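PDB 5EJJ: Ufm1-specific protease from Caenorhabditis elegans, which is a thiol protease that hydrolyses the peptide bond at the C-terminal glycine of the ubiquitin-like modifier UFM-1, releasing it from target proteins. Local coordinates for residues Leu517-His522 and Gly536-Lys541; Glu358-Ile363 and Gly377-His382; Trp394-Arg399 and Asn496-Thr501. One frame throughout, in Å; residues are numbered along the deposited sequence.

Overall arrangement
Along the chain the contacts come in the order interaction 2, interaction 3, interaction 1, none enclosing another. The centre of interaction 1 is about 11 Å from that of interaction 2 and about 12 Å from that of interaction 3, while interactions 2 and 3 are about 18 Å apart. Interactions 1 and 3 share one antiparallel sheet, where strands 499-507 and 514-519 are neighbours and L519 N probably bonds to T501 O. Interaction 2 joins through the hydrogen bond between Y381 OH and D520 O. Helix 396-409 carries C396, and the chain just after strand 514-519 carries D520 and H522, so interactions 1 and 3 together assemble the probable active site of this C78 peptidase.

Interaction 1: Leu517-His522 and Gly536-Lys541; sequences LVLDPH and GWCAWK
Oxygen OD1 of D520, whose carboxylate stands against the indole of W537, accepts two bonds from H522. H522 ND1 approaches D520 OD1 to 2.6 Å on the syn side, tilted out of the carboxylate plane. The backbone H522 N meets D520 OD1 nearly along its C-O bond, at 2.9 Å, and closes an Asx turn across P521. With CG opposite the backbone N (chi1 -171°), the D520 side chain runs alongside that of W537: D520 CG is 3.5 Å from W537 CE3 at the ring edge, and the carboxylate and ring planes are 80° apart. H522 O lies over one face of this indole. In the backbone of the same residue, D520 N donates to W537 O at 2.9 Å, almost straight at 175°. The antiparallel pairing runs on to V518 and A539, where V518 N bonds to A539 O at 3.2 Å. On one sheet face, L517 CB sits 3.8 Å above the centroid of the W540 six-membered ring, a CH-pi contact, and L519 CD1 packs on C538 SG at 3.7 Å. D520, an active-site residue by similarity, thus fixes the imidazole of H522 through ND1, consistent with an Asp-His pair that orients the ring toward the inferred nucleophile C396.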
# COMPACT_ATOMS: atom_id res chain seq x y z
N LEU A 517 -5.82 20.49 -8.98
CA LEU A 517 -4.61 19.67 -9.13
C LEU A 517 -4.60 18.95 -10.48
O LEU A 517 -5.37 18.02 -10.71
CB LEU A 517 -4.45 18.68 -7.97
CG LEU A 517 -3.19 17.80 -8.00
CD1 LEU A 517 -1.93 18.59 -8.34
CD2 LEU A 517 -3.01 17.08 -6.69
N VAL A 518 -3.70 19.38 -11.36
CA VAL A 518 -3.72 18.93 -12.74
C VAL A 518 -2.49 18.14 -13.15
O VAL A 518 -1.35 18.61 -13.01
CB VAL A 518 -3.89 20.10 -13.72
CG1 VAL A 518 -4.01 19.57 -15.14
CG2 VAL A 518 -5.11 20.94 -13.33
N LEU A 519 -2.75 16.94 -13.65
CA LEU A 519 -1.72 16.12 -14.26
C LEU A 519 -1.89 16.23 -15.78
O LEU A 519 -2.91 15.80 -16.35
CB LEU A 519 -1.86 14.67 -13.76
CG LEU A 519 -0.76 13.67 -14.14
CD1 LEU A 519 0.57 14.04 -13.53
CD2 LEU A 519 -1.17 12.27 -13.75
N ASP A 520 -0.88 16.82 -16.42
CA ASP A 520 -0.90 17.21 -17.83
C ASP A 520 -0.33 16.12 -18.73
O ASP A 520 0.87 15.86 -18.71
CB ASP A 520 -0.10 18.51 -18.02
CG ASP A 520 -0.24 19.10 -19.41
OD1 ASP A 520 0.05 18.40 -20.40
OD2 ASP A 520 -0.64 20.28 -19.51
N PRO A 521 -1.19 15.52 -19.56
CA PRO A 521 -0.85 14.35 -20.39
C PRO A 521 0.16 14.63 -21.48
O PRO A 521 0.63 13.68 -22.11
CB PRO A 521 -2.19 13.96 -21.02
CG PRO A 521 -3.23 14.60 -20.14
CD PRO A 521 -2.61 15.88 -19.68
N HIS A 522 0.49 15.90 -21.70
CA HIS A 522 1.40 16.28 -22.77
C HIS A 522 2.85 16.24 -22.29
O HIS A 522 3.31 17.12 -21.54
CB HIS A 522 1.04 17.66 -23.34
CG HIS A 522 -0.43 17.85 -23.56
ND1 HIS A 522 -1.26 18.41 -22.61
CD2 HIS A 522 -1.22 17.56 -24.62
CE1 HIS A 522 -2.49 18.46 -23.08
NE2 HIS A 522 -2.50 17.95 -24.30
N GLY A 536 5.07 22.80 -14.87
CA GLY A 536 3.66 22.73 -14.49
C GLY A 536 2.96 21.44 -14.85
O GLY A 536 1.73 21.40 -14.89
N TRP A 537 3.72 20.37 -15.10
CA TRP A 537 3.15 19.13 -15.63
C TRP A 537 2.38 18.34 -14.59
O TRP A 537 1.48 17.56 -14.91
CB TRP A 537 4.23 18.28 -16.31
CG TRP A 537 4.97 19.11 -17.29
CD1 TRP A 537 6.31 19.35 -17.31
CD2 TRP A 537 4.41 19.86 -18.37
NE1 TRP A 537 6.62 20.20 -18.35
CE2 TRP A 537 5.47 20.53 -19.01
CE3 TRP A 537 3.10 20.04 -18.87
CZ2 TRP A 537 5.27 21.34 -20.13
CZ3 TRP A 537 2.91 20.86 -19.96
CH2 TRP A 537 3.99 21.50 -20.58
N CYS A 538 2.75 18.55 -13.34
CA CYS A 538 1.98 18.09 -12.21
C CYS A 538 2.11 19.15 -11.14
O CYS A 538 3.11 19.21 -10.41
CB CYS A 538 2.51 16.74 -11.71
SG CYS A 538 1.43 15.94 -10.50
N ALA A 539 1.12 20.03 -11.08
CA ALA A 539 1.10 21.08 -10.08
C ALA A 539 -0.31 21.59 -9.92
O ALA A 539 -1.22 21.20 -10.66
CB ALA A 539 2.03 22.21 -10.47
N TRP A 540 -0.50 22.47 -8.94
CA TRP A 540 -1.81 23.03 -8.69
C TRP A 540 -2.04 24.22 -9.60
O TRP A 540 -1.10 24.91 -9.99
CB TRP A 540 -1.93 23.45 -7.23
CG TRP A 540 -1.98 22.29 -6.32
CD1 TRP A 540 -0.93 21.55 -5.86
CD2 TRP A 540 -3.16 21.73 -5.72
NE1 TRP A 540 -1.38 20.56 -5.02
CE2 TRP A 540 -2.75 20.65 -4.92
CE3 TRP A 540 -4.52 22.04 -5.80
CZ2 TRP A 540 -3.65 19.89 -4.20
CZ3 TRP A 540 -5.41 21.28 -5.08
CH2 TRP A 540 -4.97 20.21 -4.29
N LYS A 541 -3.30 24.45 -9.95
CA LYS A 541 -3.63 25.49 -10.90
C LYS A 541 -4.82 26.32 -10.40
O LYS A 541 -5.64 25.82 -9.64
CB LYS A 541 -3.93 24.87 -12.27
CG LYS A 541 -2.72 24.85 -13.23
CD LYS A 541 -1.87 23.60 -13.09
CE LYS A 541 -0.75 23.57 -14.14
NZ LYS A 541 0.46 24.36 -13.76

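Interaction 2: Glu358-Ile363 and Gly377-His382; sequences EPHLSI and GPYNYH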
# COMPACT_ATOMS: atom_id res chain seq x y z
N GLU A 358 2.12 7.85 -8.45
CA GLU A 358 1.71 9.01 -7.65
C GLU A 358 2.69 10.19 -7.66
O GLU A 358 3.41 10.41 -6.68
CB GLU A 358 1.39 8.59 -6.21
CG GLU A 358 0.17 7.67 -6.11
CD GLU A 358 -0.29 7.41 -4.68
OE1 GLU A 358 0.37 6.57 -4.01
OE2 GLU A 358 -1.29 8.04 -4.24
N PRO A 359 2.74 10.95 -8.76
CA PRO A 359 3.62 12.12 -8.82
C PRO A 359 3.11 13.20 -7.90
O PRO A 359 3.91 13.89 -7.30
CB PRO A 359 3.51 12.58 -10.27
CG PRO A 359 3.07 11.37 -11.01
CD PRO A 359 2.13 10.69 -10.08
N HIS A 360 1.80 13.34 -7.78
CA HIS A 360 1.26 14.42 -6.96
C HIS A 360 1.68 14.32 -5.50
O HIS A 360 1.41 15.22 -4.71
CB HIS A 360 -0.27 14.49 -7.06
CG HIS A 360 -0.98 13.77 -5.96
ND1 HIS A 360 -1.21 12.41 -5.98
CD2 HIS A 360 -1.52 14.22 -4.80
CE1 HIS A 360 -1.86 12.06 -4.89
NE2 HIS A 360 -2.06 13.14 -4.15
N LEU A 361 2.34 13.21 -5.15
CA LEU A 361 2.84 13.01 -3.79
C LEU A 361 4.31 13.39 -3.70
O LEU A 361 5.04 12.89 -2.84
CB LEU A 361 2.64 11.56 -3.33
CG LEU A 361 1.21 11.07 -3.05
CD1 LEU A 361 1.24 9.67 -2.50
CD2 LEU A 361 0.45 12.01 -2.11
N SER A 362 4.74 14.27 -4.60
CA SER A 362 6.08 14.82 -4.56
C SER A 362 5.98 16.34 -4.61
O SER A 362 6.93 17.02 -4.95
CB SER A 362 6.92 14.31 -5.75
OG SER A 362 6.78 12.91 -5.92
N ILE A 363 4.80 16.86 -4.28
CA ILE A 363 4.64 18.30 -4.14
C ILE A 363 4.97 18.71 -2.70
O ILE A 363 4.11 18.75 -1.82
CB ILE A 363 3.22 18.82 -4.59
CG1 ILE A 363 2.08 18.05 -3.90
CG2 ILE A 363 3.08 18.76 -6.12
CD1 ILE A 363 1.18 18.86 -2.94
N GLY A 377 -6.86 6.53 -4.15
CA GLY A 377 -5.76 5.56 -4.11
C GLY A 377 -4.54 5.99 -4.91
O GLY A 377 -4.32 7.17 -5.13
N PRO A 378 -3.70 5.02 -5.32
CA PRO A 378 -2.56 5.26 -6.24
C PRO A 378 -2.90 5.10 -7.74
O PRO A 378 -3.90 4.46 -8.08
CB PRO A 378 -1.57 4.17 -5.82
CG PRO A 378 -2.45 3.03 -5.49
CD PRO A 378 -3.66 3.65 -4.77
N TYR A 379 -2.05 5.64 -8.61
CA TYR A 379 -2.23 5.60 -10.07
C TYR A 379 -0.83 5.78 -10.68
O TYR A 379 0.11 6.11 -9.97
CB TYR A 379 -3.12 6.77 -10.52
CG TYR A 379 -2.54 8.09 -10.09
CD1 TYR A 379 -1.65 8.78 -10.90
CD2 TYR A 379 -2.83 8.62 -8.85
CE1 TYR A 379 -1.09 9.96 -10.50
CE2 TYR A 379 -2.27 9.81 -8.42
CZ TYR A 379 -1.40 10.48 -9.25
OH TYR A 379 -0.83 11.66 -8.83
N ASN A 380 -0.70 5.59 -12.00
CA ASN A 380 0.54 5.96 -12.70
C ASN A 380 0.37 7.18 -13.60
O ASN A 380 -0.74 7.58 -13.92
CB ASN A 380 1.09 4.80 -13.55
CG ASN A 380 1.75 3.72 -12.71
OD1 ASN A 380 2.52 4.01 -11.78
ND2 ASN A 380 1.44 2.46 -13.03
N TYR A 381 1.49 7.76 -14.01
CA TYR A 381 1.49 8.94 -14.87
C TYR A 381 1.83 8.54 -16.30
O TYR A 381 2.99 8.27 -16.60
CB TYR A 381 2.53 9.94 -14.36
CG TYR A 381 2.59 11.24 -15.12
CD1 TYR A 381 1.55 11.65 -15.95
CD2 TYR A 381 3.70 12.07 -15.02
CE1 TYR A 381 1.61 12.83 -16.65
CE2 TYR A 381 3.77 13.26 -15.71
CZ TYR A 381 2.72 13.64 -16.52
OH TYR A 381 2.78 14.83 -17.21
N HIS A 382 0.82 8.50 -17.16
CA HIS A 382 1.05 8.28 -18.59
C HIS A 382 1.00 9.61 -19.34
O HIS A 382 0.33 10.55 -18.92
CB HIS A 382 0.02 7.33 -19.17
CG HIS A 382 -0.10 6.03 -18.43
ND1 HIS A 382 0.21 4.82 -19.01
CD2 HIS A 382 -0.51 5.76 -17.17
CE1 HIS A 382 -0.00 3.85 -18.14
NE2 HIS A 382 -0.44 4.40 -17.01
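Y379 leaves its CB with CG lodged between the backbone N and the carbonyl carbon (chi1 57°), which swings the ring across E358 toward P359 and H360. Over one face of that ring sits E358 CA, 4.2 Å from the centroid, a CH-pi contact. On one flank Y379 CE2 lies 4.0 Å from E358 CG; on the other, P359 CD comes obliquely to 3.3 Å from Y379 CE1. At the tip, Y379 OH accepts from H360 N at 3.3 Å and also bonds to H360 ND1 at 3.0 Å, so two groups of one residue grip the hydroxyl. The H360 and Y379 rings meet rim to rim, their planes 22° apart. These are two loops on either side, in sequence, of strand 371-374 of the peptidase sheet, the second leading toward helix 396-409; Y379 also touches S406 and W407 of that helix and L503 and L519 of the sheet. The backbones are tied directly as well, E358 N donating to Y379 O at 3.1 Å. Beyond CG, the E358 side chain runs extended over P378, with E358 CD 3.5 Å from P378 CA. P359 CG packs against Y381 CB at 3.7 Å, while Y381 OH is hydrogen-bonded to the backbone oxygen of D520.

Interaction 3: Trp394-Arg399 and Asn496-Thr501; sequences WGCAYR and NMLAHT
C396, inferred to be the catalytic cysteine, faces A499 where the first turn of helix 396-409 meets the start of strand 499-507. A cysteine on a helix packed against an antiparallel sheet is the core element of the papain-like fold, in keeping with the assignment of family C78 to clan CA. The contact is small, burying 170 Å² in all, and no hydrogen bond crosses it.

Its substance is apolar packing. A499 points its CB toward the helix, and the methyl lands on A397: A499 CB is 3.7 Å from A397 CA and equally 3.7 Å from A397 CB. Two alanines let the backbones come close, with A397 CA and A499 CA 5.1 Å apart. Beside them, C396 SG rests 4.1 Å from A499 CB. The sulfur holds the position between its own backbone N and carbonyl carbon (chi1 58°), and this sets it beside the backbone where L498 leads into A499, 3.8 Å from A499 N. L498, itself exposed and with its CB pointing away from the helix, brings CD2 back to 4.5 Å from C396 SG. C396 also touches Y384 and H522, so A499 and L498 supply one part of the surroundings of the thiol.

Polar bonds lie within each segment or lead outward. R399 N bonds to G395 O in the first helical turn, and the R399 guanidinium forms a salt bridge with D391. T501 OG1 is hydrogen-bonded to S400 OG, a polar tie from strand to helix, one turn on from C396. On the strand, H500 points its CB away from the helix, yet its imidazole curls back along the backbone: H500 ND1 lies 2.6 Å from A499 O, with the N-H directed well at the oxygen (162°) but coming from above the carbonyl plane, at a C=O...N angle of 93°.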
# COMPACT_ATOMS: atom_id res chain seq x y z
N TRP A 394 -2.43 14.16 -31.04
CA TRP A 394 -3.70 13.46 -30.94
C TRP A 394 -3.95 12.66 -29.65
O TRP A 394 -5.10 12.57 -29.18
CB TRP A 394 -3.84 12.54 -32.15
CG TRP A 394 -2.71 11.57 -32.27
CD1 TRP A 394 -1.40 11.86 -32.58
CD2 TRP A 394 -2.78 10.16 -32.08
NE1 TRP A 394 -0.66 10.71 -32.60
CE2 TRP A 394 -1.48 9.65 -32.30
CE3 TRP A 394 -3.81 9.27 -31.76
CZ2 TRP A 394 -1.19 8.29 -32.20
CZ3 TRP A 394 -3.52 7.92 -31.66
CH2 TRP A 394 -2.22 7.45 -31.88
N GLY A 395 -2.89 12.09 -29.08
CA GLY A 395 -3.02 11.16 -27.96
C GLY A 395 -3.41 11.69 -26.58
O GLY A 395 -3.75 10.89 -25.72
N CYS A 396 -3.39 13.02 -26.39
CA CYS A 396 -3.63 13.63 -25.07
C CYS A 396 -4.71 12.94 -24.21
O CYS A 396 -4.51 12.71 -23.02
CB CYS A 396 -3.88 15.16 -25.17
SG CYS A 396 -5.27 15.78 -26.21
N ALA A 397 -5.82 12.58 -24.82
CA ALA A 397 -6.91 11.97 -24.08
C ALA A 397 -6.67 10.48 -23.87
O ALA A 397 -7.19 9.90 -22.93
CB ALA A 397 -8.23 12.20 -24.78
N TYR A 398 -5.91 9.86 -24.77
CA TYR A 398 -5.56 8.45 -24.61
C TYR A 398 -4.78 8.27 -23.31
O TYR A 398 -5.03 7.36 -22.53
CB TYR A 398 -4.68 7.98 -25.76
CG TYR A 398 -5.39 7.72 -27.06
CD1 TYR A 398 -5.28 8.60 -28.12
CD2 TYR A 398 -6.15 6.57 -27.23
CE1 TYR A 398 -5.92 8.35 -29.31
CE2 TYR A 398 -6.79 6.30 -28.41
CZ TYR A 398 -6.68 7.21 -29.45
OH TYR A 398 -7.31 6.97 -30.64
N ARG A 399 -3.82 9.16 -23.13
CA ARG A 399 -2.96 9.15 -21.97
C ARG A 399 -3.76 9.27 -20.68
O ARG A 399 -3.53 8.52 -19.72
CB ARG A 399 -1.91 10.26 -22.08
CG ARG A 399 -1.03 10.12 -23.32
CD ARG A 399 -0.71 8.65 -23.56
NE ARG A 399 0.45 8.44 -24.42
CZ ARG A 399 1.14 7.30 -24.46
NH1 ARG A 399 0.81 6.29 -23.66
NH2 ARG A 399 2.19 7.19 -25.27
N ASN A 496 -11.33 22.02 -24.48
CA ASN A 496 -11.85 22.10 -25.84
C ASN A 496 -10.97 21.50 -26.93
O ASN A 496 -11.40 20.59 -27.65
CB ASN A 496 -12.49 23.44 -26.16
CG ASN A 496 -13.91 23.53 -25.59
OD1 ASN A 496 -14.90 23.68 -26.32
ND2 ASN A 496 -14.00 23.40 -24.27
N MET A 497 -9.73 21.95 -27.05
CA MET A 497 -8.84 21.26 -27.96
C MET A 497 -8.00 20.22 -27.22
O MET A 497 -7.37 19.36 -27.83
CB MET A 497 -7.96 22.25 -28.73
CG MET A 497 -8.72 23.04 -29.84
SD MET A 497 -9.67 22.05 -31.04
CE MET A 497 -10.21 23.34 -32.14
N LEU A 498 -8.05 20.29 -25.89
CA LEU A 498 -7.12 19.55 -25.03
C LEU A 498 -7.78 18.65 -23.99
O LEU A 498 -8.96 18.79 -23.68
CB LEU A 498 -6.17 20.53 -24.34
CG LEU A 498 -5.22 21.22 -25.32
CD1 LEU A 498 -4.37 22.27 -24.63
CD2 LEU A 498 -4.36 20.16 -26.02
N ALA A 499 -7.01 17.70 -23.46
CA ALA A 499 -7.48 16.80 -22.42
C ALA A 499 -6.51 16.79 -21.25
O ALA A 499 -5.30 16.67 -21.45
CB ALA A 499 -7.67 15.39 -22.97
N HIS A 500 -7.04 16.93 -20.03
CA HIS A 500 -6.23 16.86 -18.81
C HIS A 500 -6.84 15.88 -17.79
O HIS A 500 -8.02 15.51 -17.88
CB HIS A 500 -6.09 18.25 -18.16
CG HIS A 500 -5.34 19.25 -18.99
ND1 HIS A 500 -4.75 18.94 -20.20
CD2 HIS A 500 -5.08 20.56 -18.77
CE1 HIS A 500 -4.16 20.02 -20.69
NE2 HIS A 500 -4.34 21.01 -19.84
N THR A 501 -6.03 15.46 -16.82
CA THR A 501 -6.55 14.67 -15.70
C THR A 501 -6.58 15.53 -14.44
O THR A 501 -5.62 16.23 -14.13
CB THR A 501 -5.73 13.41 -15.45
OG1 THR A 501 -5.21 12.91 -16.69
CG2 THR A 501 -6.59 12.35 -14.79